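Local coordinates for helix-turn-helix domain-containing protein (Shewanella amazonensis SB2B, PDB 3KE2), which is of unknown function but has a winged helix-turn-helix fold and so may bind DNA, at residues L20-L25 / I54-D59; Y24-M29 / Y78-W83; G40-M45 / V104-G109; I60-E65 / G84-A89. One frame throughout, in Å; residues are numbered along the deposited sequence.

Contact 1 of 4, residues L20-L25 / I54-D59; sequences LRKLYL and IASFAD
Lys22 and Leu25 of helix 14-31 pack against Ser56 and Phe57, where the chain leaves helix 47-55, in a partly buried contact of one hydrogen bond and one ring wedged against a helix. The Lys22 side chain bends at its last torsion (chi4 -56°), which brings NZ, as donor, to 2.8 Å from Ser56 OG. That hydroxyl also hydrogen-bonds to Ala53 O in the last turn of helix 47-55, so Ser56 links the lysine to that helix end. Asp59 OD2 lies 5.7 Å from Lys22 NZ, too far for a salt bridge, though its charge may still steady the ammonium. Nearer the backbone, Lys22 CB lies 3.8 Å from Phe57 CE1. Phe57 CZ is 3.5 Å from Lys22 O, which approaches the ring obliquely, and Leu25 CB meets the ring at its edge, 3.8 Å from CZ. An alanine in place of Lys22 would keep CB on the ring but would probably leave Ser56 OG without its ammonium donor and this end of the contact without a polar tie. Phe57 also touches Ala26 and Met29 further along helix 14-31 and Ile62 ahead of strand 63-67, while Leu25 packs on Leu50 and Ala53 of helix 47-55.

Contact 2 of 4, residues Y24-M29 / Y78-W83; sequences YLAHLM and YRIRTW
Met29 sets CG beside its backbone N (chi1 -65°) and then runs fully extended, so its selenium, which replaces sulfur in the model, comes alongside Tyr78; that residue makes the same turn at chi1, and the two side chains point the same way. Met29 SE is 4.0 Å from Tyr78 CB and 5.2 Å from the centre of the Tyr78 ring, 39° off the ring normal, an oblique Met-aromatic contact. Ile80 CD1 approaches Met29 SE at 4.4 Å from further along the strand. The other half belongs to Trp83, whose six-membered ring reaches back to helix 14-31: Trp83 CH2 lies 3.4 Å from Ala26 CB, which comes in obliquely, and 3.8 Å from His27 N, near the plane at the ring edge. Ile80 CG2 lies over one face of the same indole, 3.7 Å above its plane and toward the rim, so the isoleucine that touches Met29 also packs on the tryptophan. The axes of helix segment 24-29 and strand segment 78-80 pass 8.3 Å apart and close to perpendicular (104°). Strand 77-82 pairs with strand 63-67 in the two-stranded hairpin that would form the wing of the fold, and Arg81 and Thr82 both face Glu63 in a classic beta bulge. At the Tyr78 end, Met29 packs on Leu39 of helix 36-43 and Ile54 of helix 47-55, and Tyr78 meets Phe66 edge to face.

Contact 3 of 4, residues G40-M45 / V104-G109; sequences GKLTGM and VDDAVG. Unlike the reference sequence in segment 104-109: Val108 (reference Asp).
Val104 and Thr43 touch where the C-terminal tail runs past the end of helix 36-43, and backbone atoms make much of this surface contact. The one hydrogen bond between the two segments is weak: Ala107 N gives to Lys41 O at 3.4 Å with only 120° at the hydrogen. A carbon donor is straighter: Asp106 CA lies 3.1 Å from Leu42 O with 163° at the hydrogen. Asp105 O faces two other acceptors, Leu42 O at 3.3 Å and Thr43 O at 3.1 Å.

Side-chain bonds finish both helix ends. Asp106 is the N-cap of the short helix 107-110: its OD1 takes Val108 N at 3.1 Å on the anti side, 33° out of the carboxylate plane, and its side chain crosses that of Leu42 at about a right angle. Val108 differs from the reference aspartate. An alanine at Asp106 lacks the carboxylate, so Val108 N would probably lose its capping acceptor, Leu42 CD1 its neighbour, and the first turn might fray. Thr43 OG1 accepts from Met45 N at 3.2 Å, an ST turn, and bonds to Leu39 O as well. Together with Gly44, at positive phi, this turn leads from helix 36-43 into helix 47-55, consistent with the turn of the helix-turn-helix motif.

Apolar packing centres on Val104. With CG1 anti to N, it lays that methyl 3.7 Å from Thr43 CA, while CG2 comes to 3.6 Å from Met45 CE, less certain because that selenomethionine has two conformers. Tyr24 of helix 14-31 lies against Val104 as well, and Leu28 packs on both Leu42 and Thr43.

Contact 4 of 4, residues I60-E65 / G84-A89; sequences IGIEVE and GPISSA
Ile60, Gly61 and Ile62 meet Gly84, Pro85 and Ile86 where the chain enters and leaves the beta hairpin, in a buried contact made by carbonyl oxygens and aliphatic carbons. Ile60 O looks onto the proline ring, 3.3 Å from Pro85 CG, and also lies 3.7 Å from Ile86 CG1. Gly61 O stands 3.7 Å from Gly84 CA.

Both glycines have positive phi (81° at Gly61, 56° at Gly84), and the closeness of the backbones adds a second reason for them. A beta carbon on Gly61 would run into Pro85 CD, and one on Gly84 into Gly61 O. Gly84 N is hydrogen-bonded to Thr82 OG1, just behind it in the chain. In winged helix-turn-helix terms, 60-65 leads into strand 63-67, the first strand of the probable wing, and 84-89 carries the chain from the second strand into helix 88-102; where the hairpin begins and ends, Gly61 CA and Gly84 CA lie 5.3 Å apart.

Among the side chains, Ile86 is the meeting point. Its CG1, set beside the backbone N (chi1 -55°), is 3.8 Å from Ile62 CG1, the two side chains crossing at about a right angle, and 4.3 Å from Ile60 CD1. Leu23 of helix 14-31 touches both Ile60 and Ile86. On the dimer side, Ile86 packs on Ile86 of the second subunit, Pro85 on Leu23 of that subunit, and the backbones of Pro85 and Ser87 hydrogen-bond across.

Contacts 1 and 2 both use helix 14-31, their centres about 8 Å apart, and they merge where Ile54 CD1 lies 3.4 Å from Met29 CE. Contact 4 adjoins both: Phe57 O probably accepts from Ile62 N at 3.1 Å, linking it to contact 1, and strand pairing of Arg81 and Thr82 with Glu63 links it to contact 2, about 7 Å away between centres. Contact 3 lies further out, about 17 Å from contact 1 and 23 Å from contact 4 between centres, but touches helix 14-31 where Leu28 CD1 lies 3.7 Å from Thr43 CG2. Contacts 1 and 4 touch the second subunit. A nitrate, probably from the crystallisation liquor, lies about 4 Å from the Tyr78 side chain.

Contact 1 of 4, residues L20-L25 / I54-D59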
loop_
_atom_site.group_PDB
_atom_site.type_symbol
_atom_site.label_atom_id
_atom_site.label_comp_id
_atom_site.label_asym_id
_atom_site.label_seq_id
_atom_site.Cartn_x
_atom_site.Cartn_y
_atom_site.Cartn_z
ATOM N N LEU A 20 4.407 -3.771 -4.221
ATOM C CA LEU A 20 4.479 -3.263 -5.574
ATOM C C LEU A 20 3.834 -4.250 -6.572
ATOM O O LEU A 20 3.333 -3.839 -7.627
ATOM C CB LEU A 20 5.931 -2.964 -5.957
ATOM C CG LEU A 20 6.645 -1.832 -5.195
ATOM C CD1 LEU A 20 8.108 -1.853 -5.541
ATOM C CD2 LEU A 20 6.043 -0.451 -5.477
ATOM N N ARG A 21 3.848 -5.545 -6.240
ATOM C CA ARG A 21 3.239 -6.570 -7.073
ATOM C C ARG A 21 1.757 -6.302 -7.148
ATOM O O ARG A 21 1.141 -6.371 -8.210
ATOM C CB ARG A 21 3.491 -7.975 -6.485
ATOM C CG ARG A 21 2.884 -9.161 -7.299
ATOM C CD ARG A 21 3.189 -10.564 -6.681
ATOM N NE ARG A 21 4.619 -10.789 -6.432
ATOM C CZ ARG A 21 5.169 -10.843 -5.222
ATOM N NH1 ARG A 21 4.395 -10.763 -4.157
ATOM N NH2 ARG A 21 6.472 -11.037 -5.077
ATOM N N LYS A 22 1.169 -5.984 -5.994
ATOM C CA LYS A 22 -0.267 -5.737 -5.963
ATOM C C LYS A 22 -0.561 -4.481 -6.752
ATOM O O LYS A 22 -1.520 -4.459 -7.509
ATOM C CB LYS A 22 -0.828 -5.636 -4.529
ATOM C CG LYS A 22 -0.429 -6.808 -3.585
ATOM C CD LYS A 22 -1.042 -6.668 -2.163
ATOM C CE LYS A 22 -0.159 -7.313 -1.035
ATOM N NZ LYS A 22 0.184 -8.742 -1.220
ATOM N N LEU A 23 0.260 -3.441 -6.617
ATOM C CA LEU A 23 -0.007 -2.199 -7.371
ATOM C C LEU A 23 0.152 -2.367 -8.861
ATOM O O LEU A 23 -0.567 -1.732 -9.649
ATOM C CB LEU A 23 0.873 -1.037 -6.905
ATOM C CG LEU A 23 0.374 -0.131 -5.788
ATOM C CD1 LEU A 23 -0.314 -0.866 -4.703
ATOM C CD2 LEU A 23 1.586 0.646 -5.258
ATOM N N TYR A 24 1.102 -3.217 -9.242
ATOM C CA TYR A 24 1.391 -3.470 -10.653
ATOM C C TYR A 24 0.237 -4.229 -11.284
ATOM O O TYR A 24 -0.216 -3.886 -12.401
ATOM C CB TYR A 24 2.703 -4.239 -10.828
ATOM C CG TYR A 24 3.092 -4.396 -12.272
ATOM C CD1 TYR A 24 3.556 -3.315 -13.009
ATOM C CD2 TYR A 24 3.013 -5.614 -12.900
ATOM C CE1 TYR A 24 3.915 -3.453 -14.362
ATOM C CE2 TYR A 24 3.365 -5.759 -14.237
ATOM C CZ TYR A 24 3.813 -4.676 -14.963
ATOM O OH TYR A 24 4.170 -4.849 -16.293
ATOM N N LEU A 25 -0.237 -5.262 -10.591
ATOM C CA LEU A 25 -1.369 -6.025 -11.116
ATOM C C LEU A 25 -2.576 -5.094 -11.274
ATOM O O LEU A 25 -3.218 -5.041 -12.330
ATOM C CB LEU A 25 -1.710 -7.196 -10.219
ATOM C CG LEU A 25 -0.755 -8.349 -10.270
ATOM C CD1 LEU A 25 -1.269 -9.453 -9.376
ATOM C CD2 LEU A 25 -0.676 -8.800 -11.695
ATOM N N ILE A 54 -4.004 -11.153 -5.771
ATOM C CA ILE A 54 -5.355 -10.618 -5.925
ATOM C C ILE A 54 -6.140 -10.831 -4.641
ATOM O O ILE A 54 -6.865 -9.941 -4.183
ATOM C CB ILE A 54 -6.067 -11.263 -7.106
ATOM C CG1 ILE A 54 -5.405 -10.804 -8.400
ATOM C CG2 ILE A 54 -7.507 -10.875 -7.130
ATOM C CD1 ILE A 54 -5.883 -11.555 -9.633
ATOM N N ALA A 55 -5.961 -11.989 -4.027
ATOM C CA ALA A 55 -6.662 -12.271 -2.788
ATOM C C ALA A 55 -6.342 -11.240 -1.731
ATOM O O ALA A 55 -7.193 -10.933 -0.922
ATOM C CB ALA A 55 -6.323 -13.680 -2.264
ATOM N N SER A 56 -5.133 -10.690 -1.743
ATOM C CA SER A 56 -4.742 -9.727 -0.714
ATOM C C SER A 56 -4.920 -8.227 -1.087
ATOM O O SER A 56 -4.473 -7.360 -0.355
ATOM C CB SER A 56 -3.288 -10.015 -0.260
ATOM O OG SER A 56 -2.377 -9.841 -1.340
ATOM N N PHE A 57 -5.570 -7.907 -2.194
ATOM C CA PHE A 57 -5.801 -6.489 -2.520
ATOM C C PHE A 57 -6.593 -5.824 -1.400
ATOM O O PHE A 57 -6.355 -4.669 -1.055
ATOM C CB PHE A 57 -6.555 -6.324 -3.847
ATOM C CG PHE A 57 -5.699 -6.419 -5.089
ATOM C CD1 PHE A 57 -4.518 -7.123 -5.112
ATOM C CD2 PHE A 57 -6.192 -5.927 -6.298
ATOM C CE1 PHE A 57 -3.777 -7.224 -6.280
ATOM C CE2 PHE A 57 -5.463 -6.061 -7.491
ATOM C CZ PHE A 57 -4.267 -6.702 -7.474
ATOM N N ALA A 58 -7.550 -6.558 -0.845
ATOM C CA ALA A 58 -8.376 -6.038 0.238
ATOM C C ALA A 58 -7.491 -5.562 1.399
ATOM O O ALA A 58 -7.841 -4.597 2.081
ATOM C CB ALA A 58 -9.367 -7.087 0.694
ATOM N N ASP A 59 -6.340 -6.224 1.607
ATOM C CA ASP A 59 -5.396 -5.848 2.674
ATOM C C ASP A 59 -4.911 -4.406 2.551
ATOM O O ASP A 59 -4.577 -3.778 3.558
ATOM C CB ASP A 59 -4.141 -6.762 2.700
ATOM C CG ASP A 59 -4.429 -8.210 3.180
ATOM O OD1 ASP A 59 -5.571 -8.501 3.622
ATOM O OD2 ASP A 59 -3.479 -9.045 3.140
#

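Contact 2 of 4, residues Y24-M29 / Y78-W83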
loop_
_atom_site.group_PDB
_atom_site.type_symbol
_atom_site.label_atom_id
_atom_site.label_comp_id
_atom_site.label_asym_id
_atom_site.label_seq_id
_atom_site.Cartn_x
_atom_site.Cartn_y
_atom_site.Cartn_z
ATOM N N TYR A 24 1.102 -3.217 -9.242
ATOM C CA TYR A 24 1.391 -3.470 -10.653
ATOM C C TYR A 24 0.237 -4.229 -11.284
ATOM O O TYR A 24 -0.216 -3.886 -12.401
ATOM C CB TYR A 24 2.703 -4.239 -10.828
ATOM C CG TYR A 24 3.092 -4.396 -12.272
ATOM C CD1 TYR A 24 3.556 -3.315 -13.009
ATOM C CD2 TYR A 24 3.013 -5.614 -12.900
ATOM C CE1 TYR A 24 3.915 -3.453 -14.362
ATOM C CE2 TYR A 24 3.365 -5.759 -14.237
ATOM C CZ TYR A 24 3.813 -4.676 -14.963
ATOM O OH TYR A 24 4.170 -4.849 -16.293
ATOM N N LEU A 25 -0.237 -5.262 -10.591
ATOM C CA LEU A 25 -1.369 -6.025 -11.116
ATOM C C LEU A 25 -2.576 -5.094 -11.274
ATOM O O LEU A 25 -3.218 -5.041 -12.330
ATOM C CB LEU A 25 -1.710 -7.196 -10.219
ATOM C CG LEU A 25 -0.755 -8.349 -10.270
ATOM C CD1 LEU A 25 -1.269 -9.453 -9.376
ATOM C CD2 LEU A 25 -0.676 -8.800 -11.695
ATOM N N ALA A 26 -2.835 -4.321 -10.231
ATOM C CA ALA A 26 -3.949 -3.415 -10.247
ATOM C C ALA A 26 -3.837 -2.468 -11.430
ATOM O O ALA A 26 -4.839 -2.134 -12.046
ATOM C CB ALA A 26 -4.009 -2.641 -8.936
ATOM N N HIS A 27 -2.629 -2.016 -11.739
ATOM C CA HIS A 27 -2.421 -1.111 -12.887
ATOM C C HIS A 27 -2.755 -1.851 -14.184
ATOM O O HIS A 27 -3.478 -1.334 -15.013
ATOM C CB HIS A 27 -0.983 -0.559 -12.867
ATOM C CG HIS A 27 -0.582 0.227 -14.077
ATOM N ND1 HIS A 27 -0.766 1.594 -14.178
ATOM C CD2 HIS A 27 0.067 -0.151 -15.209
ATOM C CE1 HIS A 27 -0.276 2.018 -15.334
ATOM N NE2 HIS A 27 0.238 0.979 -15.977
ATOM N N LEU A 28 -2.252 -3.075 -14.337
ATOM C CA LEU A 28 -2.530 -3.861 -15.526
ATOM C C LEU A 28 -4.038 -4.063 -15.726
ATOM O O LEU A 28 -4.566 -3.812 -16.805
ATOM C CB LEU A 28 -1.843 -5.206 -15.430
ATOM C CG LEU A 28 -0.324 -5.220 -15.562
ATOM C CD1 LEU A 28 0.131 -6.653 -15.396
ATOM C CD2 LEU A 28 0.162 -4.630 -16.897
HETATM N N MSE A 29 -4.716 -4.470 -14.653
HETATM C CA MSE A 29 -6.155 -4.720 -14.656
HETATM C C MSE A 29 -6.972 -3.496 -14.963
HETATM O O MSE A 29 -8.058 -3.587 -15.519
HETATM C CB MSE A 29 -6.576 -5.228 -13.287
HETATM C CG MSE A 29 -5.995 -6.546 -12.951
HETATM SE SE MSE A 29 -6.390 -7.006 -11.145
HETATM C CE MSE A 29 -5.392 -8.567 -11.080
ATOM N N TYR A 78 -11.217 -9.061 -14.534
ATOM C CA TYR A 78 -11.154 -8.341 -13.291
ATOM C C TYR A 78 -11.343 -6.846 -13.508
ATOM O O TYR A 78 -10.958 -6.297 -14.528
ATOM C CB TYR A 78 -9.805 -8.577 -12.615
ATOM C CG TYR A 78 -9.562 -9.985 -12.093
ATOM C CD1 TYR A 78 -10.022 -10.368 -10.837
ATOM C CD2 TYR A 78 -8.824 -10.923 -12.830
ATOM C CE1 TYR A 78 -9.771 -11.646 -10.338
ATOM C CE2 TYR A 78 -8.577 -12.231 -12.330
ATOM C CZ TYR A 78 -9.054 -12.570 -11.083
ATOM O OH TYR A 78 -8.835 -13.838 -10.561
ATOM N N ARG A 79 -11.957 -6.202 -12.534
ATOM C CA ARG A 79 -12.157 -4.770 -12.542
ATOM C C ARG A 79 -11.919 -4.212 -11.149
ATOM O O ARG A 79 -12.305 -4.837 -10.156
ATOM C CB ARG A 79 -13.561 -4.396 -12.978
ATOM C CG ARG A 79 -13.833 -2.903 -12.882
ATOM C CD ARG A 79 -15.037 -2.519 -13.695
ATOM N NE ARG A 79 -16.201 -3.246 -13.226
ATOM C CZ ARG A 79 -17.294 -3.509 -13.955
ATOM N NH1 ARG A 79 -17.405 -3.160 -15.241
ATOM N NH2 ARG A 79 -18.272 -4.183 -13.390
ATOM N N ILE A 80 -11.313 -3.031 -11.078
ATOM C CA ILE A 80 -11.057 -2.377 -9.822
ATOM C C ILE A 80 -12.305 -1.600 -9.458
ATOM O O ILE A 80 -12.681 -0.663 -10.180
ATOM C CB ILE A 80 -9.852 -1.425 -9.935
ATOM C CG1 ILE A 80 -8.611 -2.199 -10.414
ATOM C CG2 ILE A 80 -9.589 -0.732 -8.629
ATOM C CD1 ILE A 80 -8.258 -3.354 -9.586
ATOM N N ARG A 81 -12.974 -2.009 -8.369
ATOM C CA ARG A 81 -14.190 -1.325 -7.894
ATOM C C ARG A 81 -13.775 -0.000 -7.307
ATOM O O ARG A 81 -14.399 1.023 -7.564
ATOM C CB ARG A 81 -14.961 -2.144 -6.853
ATOM C CG ARG A 81 -16.180 -1.399 -6.247
ATOM C CD ARG A 81 -16.952 -2.231 -5.201
ATOM N NE ARG A 81 -18.048 -1.464 -4.595
ATOM C CZ ARG A 81 -19.306 -1.478 -5.022
ATOM N NH1 ARG A 81 -19.651 -2.232 -6.053
ATOM N NH2 ARG A 81 -20.217 -0.741 -4.414
ATOM N N THR A 82 -12.711 -0.015 -6.499
ATOM C CA THR A 82 -12.179 1.234 -5.914
ATOM C C THR A 82 -10.720 1.046 -5.558
ATOM O O THR A 82 -10.322 -0.043 -5.149
ATOM C CB THR A 82 -12.903 1.702 -4.671
ATOM O OG1 THR A 82 -12.433 3.018 -4.348
ATOM C CG2 THR A 82 -12.662 0.755 -3.495
ATOM N N TRP A 83 -9.926 2.097 -5.762
ATOM C CA TRP A 83 -8.511 2.061 -5.403
ATOM C C TRP A 83 -8.322 2.384 -3.939
ATOM O O TRP A 83 -7.268 2.102 -3.371
ATOM C CB TRP A 83 -7.703 3.056 -6.217
ATOM C CG TRP A 83 -7.447 2.613 -7.585
ATOM C CD1 TRP A 83 -8.252 2.776 -8.659
ATOM C CD2 TRP A 83 -6.272 1.940 -8.053
ATOM N NE1 TRP A 83 -7.660 2.240 -9.768
ATOM C CE2 TRP A 83 -6.448 1.711 -9.425
ATOM C CE3 TRP A 83 -5.087 1.509 -7.440
ATOM C CZ2 TRP A 83 -5.487 1.080 -10.208
ATOM C CZ3 TRP A 83 -4.120 0.874 -8.224
ATOM C CH2 TRP A 83 -4.334 0.662 -9.593
#

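Contact 3 of 4, residues G40-M45 / V104-G109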
loop_
_atom_site.group_PDB
_atom_site.type_symbol
_atom_site.label_atom_id
_atom_site.label_comp_id
_atom_site.label_asym_id
_atom_site.label_seq_id
_atom_site.Cartn_x
_atom_site.Cartn_y
_atom_site.Cartn_z
ATOM N N GLY A 40 -1.265 -14.354 -16.581
ATOM C CA GLY A 40 -0.177 -15.309 -16.542
ATOM C C GLY A 40 0.721 -15.247 -17.762
ATOM O O GLY A 40 1.951 -15.223 -17.635
ATOM N N LYS A 41 0.103 -15.192 -18.940
ATOM C CA LYS A 41 0.845 -15.156 -20.208
ATOM C C LYS A 41 1.626 -13.860 -20.394
ATOM O O LYS A 41 2.717 -13.875 -20.984
ATOM C CB LYS A 41 -0.092 -15.335 -21.372
ATOM C CG LYS A 41 -0.753 -16.676 -21.419
ATOM C CD LYS A 41 -1.786 -16.690 -22.533
ATOM C CE LYS A 41 -2.363 -18.076 -22.791
ATOM N NZ LYS A 41 -3.398 -18.016 -23.875
ATOM N N LEU A 42 1.070 -12.758 -19.891
ATOM C CA LEU A 42 1.714 -11.449 -19.983
ATOM C C LEU A 42 2.829 -11.223 -18.987
ATOM O O LEU A 42 3.837 -10.623 -19.330
ATOM C CB LEU A 42 0.695 -10.316 -19.750
ATOM C CG LEU A 42 1.274 -8.890 -19.647
ATOM C CD1 LEU A 42 2.020 -8.472 -20.937
ATOM C CD2 LEU A 42 0.175 -7.919 -19.315
ATOM N N THR A 43 2.643 -11.653 -17.752
ATOM C CA THR A 43 3.632 -11.357 -16.717
ATOM C C THR A 43 4.548 -12.494 -16.380
ATOM O O THR A 43 5.600 -12.260 -15.806
ATOM C CB THR A 43 2.949 -10.967 -15.384
ATOM O OG1 THR A 43 2.320 -12.120 -14.812
ATOM C CG2 THR A 43 1.922 -9.859 -15.599
ATOM N N GLY A 44 4.154 -13.725 -16.695
ATOM C CA GLY A 44 4.984 -14.864 -16.360
ATOM C C GLY A 44 4.747 -15.391 -14.942
ATOM O O GLY A 44 5.150 -16.514 -14.645
HETATM N N MSE A 45 4.111 -14.619 -14.049
HETATM C CA MSE A 45 3.817 -15.074 -12.684
HETATM C C MSE A 45 2.891 -16.308 -12.779
HETATM O O MSE A 45 1.956 -16.305 -13.576
HETATM C CB MSE A 45 3.136 -13.966 -11.840
HETATM C CG MSE A 45 3.821 -12.573 -11.808
HETATM SE SE MSE A 45 2.899 -11.152 -10.732
HETATM C CE MSE A 45 3.828 -9.556 -11.423
ATOM N N VAL A 104 9.232 -8.869 -14.176
ATOM C CA VAL A 104 8.164 -9.230 -15.105
ATOM C C VAL A 104 8.697 -9.376 -16.537
ATOM O O VAL A 104 9.286 -8.448 -17.125
ATOM C CB VAL A 104 6.981 -8.246 -15.043
ATOM C CG1 VAL A 104 5.953 -8.571 -16.114
ATOM C CG2 VAL A 104 6.336 -8.308 -13.676
ATOM N N ASP A 105 8.472 -10.580 -17.057
ATOM C CA ASP A 105 8.861 -10.994 -18.377
ATOM C C ASP A 105 7.586 -11.281 -19.186
ATOM O O ASP A 105 6.763 -12.086 -18.717
ATOM C CB ASP A 105 9.718 -12.285 -18.262
ATOM C CG ASP A 105 10.353 -12.742 -19.605
ATOM O OD1 ASP A 105 11.122 -11.944 -20.175
ATOM O OD2 ASP A 105 10.149 -13.914 -20.050
ATOM N N ASP A 106 7.380 -10.607 -20.341
ATOM C CA ASP A 106 6.240 -10.934 -21.243
ATOM C C ASP A 106 6.622 -12.283 -21.804
ATOM O O ASP A 106 7.473 -12.381 -22.685
ATOM C CB ASP A 106 5.997 -9.898 -22.350
ATOM C CG ASP A 106 4.872 -10.318 -23.360
ATOM O OD1 ASP A 106 4.497 -11.511 -23.443
ATOM O OD2 ASP A 106 4.376 -9.441 -24.102
ATOM N N ALA A 107 6.015 -13.324 -21.245
ATOM C CA ALA A 107 6.317 -14.711 -21.609
ATOM C C ALA A 107 6.492 -14.989 -23.123
ATOM O O ALA A 107 7.346 -15.787 -23.511
ATOM C CB ALA A 107 5.232 -15.643 -20.990
ATOM N N VAL A 108 5.691 -14.333 -23.964
ATOM C CA VAL A 108 5.772 -14.521 -25.422
ATOM C C VAL A 108 7.102 -14.015 -25.982
ATOM O O VAL A 108 7.552 -14.509 -26.998
ATOM C CB VAL A 108 4.551 -13.847 -26.178
ATOM C CG1 VAL A 108 4.691 -13.944 -27.678
ATOM C CG2 VAL A 108 3.235 -14.469 -25.740
ATOM N N GLY A 109 7.723 -13.034 -25.325
ATOM C CA GLY A 109 9.011 -12.481 -25.778
ATOM C C GLY A 109 10.249 -13.337 -25.491
ATOM O O GLY A 109 11.270 -13.194 -26.167
#

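Contact 4 of 4, residues I60-E65 / G84-A89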
loop_
_atom_site.group_PDB
_atom_site.type_symbol
_atom_site.label_atom_id
_atom_site.label_comp_id
_atom_site.label_asym_id
_atom_site.label_seq_id
_atom_site.Cartn_x
_atom_site.Cartn_y
_atom_site.Cartn_z
ATOM N N ILE A 60 -4.852 -3.882 1.331
ATOM C CA ILE A 60 -4.378 -2.517 1.126
ATOM C C ILE A 60 -5.487 -1.596 0.620
ATOM O O ILE A 60 -5.213 -0.519 0.120
ATOM C CB ILE A 60 -3.120 -2.488 0.198
ATOM C CG1 ILE A 60 -3.414 -2.965 -1.231
ATOM C CG2 ILE A 60 -1.990 -3.336 0.855
ATOM C CD1 ILE A 60 -2.289 -2.618 -2.270
ATOM N N GLY A 61 -6.740 -2.022 0.760
ATOM C CA GLY A 61 -7.899 -1.195 0.358
ATOM C C GLY A 61 -8.326 -1.133 -1.103
ATOM O O GLY A 61 -9.110 -0.263 -1.475
ATOM N N ILE A 62 -7.781 -2.011 -1.935
ATOM C CA ILE A 62 -8.159 -2.066 -3.347
ATOM C C ILE A 62 -9.258 -3.125 -3.454
ATOM O O ILE A 62 -9.028 -4.311 -3.140
ATOM C CB ILE A 62 -6.985 -2.411 -4.276
ATOM C CG1 ILE A 62 -5.875 -1.365 -4.146
ATOM C CG2 ILE A 62 -7.441 -2.470 -5.700
ATOM C CD1 ILE A 62 -4.617 -1.620 -5.019
ATOM N N GLU A 63 -10.460 -2.697 -3.836
ATOM C CA GLU A 63 -11.576 -3.619 -4.004
ATOM C C GLU A 63 -11.616 -4.009 -5.469
ATOM O O GLU A 63 -11.754 -3.144 -6.339
ATOM C CB GLU A 63 -12.875 -2.971 -3.582
ATOM C CG GLU A 63 -12.826 -2.474 -2.111
ATOM C CD GLU A 63 -14.054 -1.658 -1.690
ATOM O OE1 GLU A 63 -14.985 -1.466 -2.535
ATOM O OE2 GLU A 63 -14.068 -1.204 -0.508
ATOM N N VAL A 64 -11.471 -5.305 -5.725
ATOM C CA VAL A 64 -11.483 -5.852 -7.054
ATOM C C VAL A 64 -12.658 -6.808 -7.210
ATOM O O VAL A 64 -12.985 -7.558 -6.289
ATOM C CB VAL A 64 -10.162 -6.609 -7.381
ATOM C CG1 VAL A 64 -9.840 -7.641 -6.340
ATOM C CG2 VAL A 64 -10.271 -7.284 -8.684
ATOM N N GLU A 65 -13.293 -6.753 -8.389
ATOM C CA GLU A 65 -14.421 -7.591 -8.764
ATOM C C GLU A 65 -14.065 -8.393 -9.976
ATOM O O GLU A 65 -13.185 -7.998 -10.740
ATOM C CB GLU A 65 -15.577 -6.752 -9.243
ATOM C CG GLU A 65 -16.225 -5.876 -8.284
ATOM C CD GLU A 65 -17.174 -4.931 -8.981
ATOM O OE1 GLU A 65 -16.926 -4.580 -10.157
ATOM O OE2 GLU A 65 -18.151 -4.527 -8.351
ATOM N N GLY A 84 -9.336 3.001 -3.343
ATOM C CA GLY A 84 -9.288 3.392 -1.953
ATOM C C GLY A 84 -8.110 4.292 -1.624
ATOM O O GLY A 84 -7.915 5.321 -2.259
ATOM N N PRO A 85 -7.283 3.882 -0.662
ATOM C CA PRO A 85 -6.184 4.733 -0.243
ATOM C C PRO A 85 -5.009 4.767 -1.211
ATOM O O PRO A 85 -4.051 5.525 -0.967
ATOM C CB PRO A 85 -5.734 4.067 1.062
ATOM C CG PRO A 85 -5.929 2.640 0.812
ATOM C CD PRO A 85 -7.196 2.549 -0.031
ATOM N N ILE A 86 -5.069 3.959 -2.271
ATOM C CA ILE A 86 -3.990 3.863 -3.242
ATOM C C ILE A 86 -4.190 4.816 -4.408
ATOM O O ILE A 86 -5.282 4.946 -4.985
ATOM C CB ILE A 86 -3.869 2.433 -3.800
ATOM C CG1 ILE A 86 -3.712 1.423 -2.660
ATOM C CG2 ILE A 86 -2.707 2.319 -4.766
ATOM C CD1 ILE A 86 -2.616 1.705 -1.737
ATOM N N SER A 87 -3.110 5.485 -4.753
ATOM C CA SER A 87 -3.104 6.413 -5.834
ATOM C C SER A 87 -2.743 5.670 -7.108
ATOM O O SER A 87 -1.628 5.205 -7.265
ATOM C CB SER A 87 -2.088 7.509 -5.553
ATOM O OG SER A 87 -2.030 8.436 -6.622
ATOM N N SER A 88 -3.700 5.548 -8.012
ATOM C CA SER A 88 -3.459 4.888 -9.282
ATOM C C SER A 88 -2.448 5.670 -10.132
ATOM O O SER A 88 -1.622 5.076 -10.808
ATOM C CB SER A 88 -4.769 4.738 -10.047
ATOM O OG SER A 88 -5.274 6.006 -10.389
ATOM N N ALA A 89 -2.512 7.001 -10.087
ATOM C CA ALA A 89 -1.609 7.856 -10.870
ATOM C C ALA A 89 -0.123 7.626 -10.548
ATOM O O ALA A 89 0.754 7.849 -11.384
ATOM C CB ALA A 89 -1.965 9.326 -10.659
#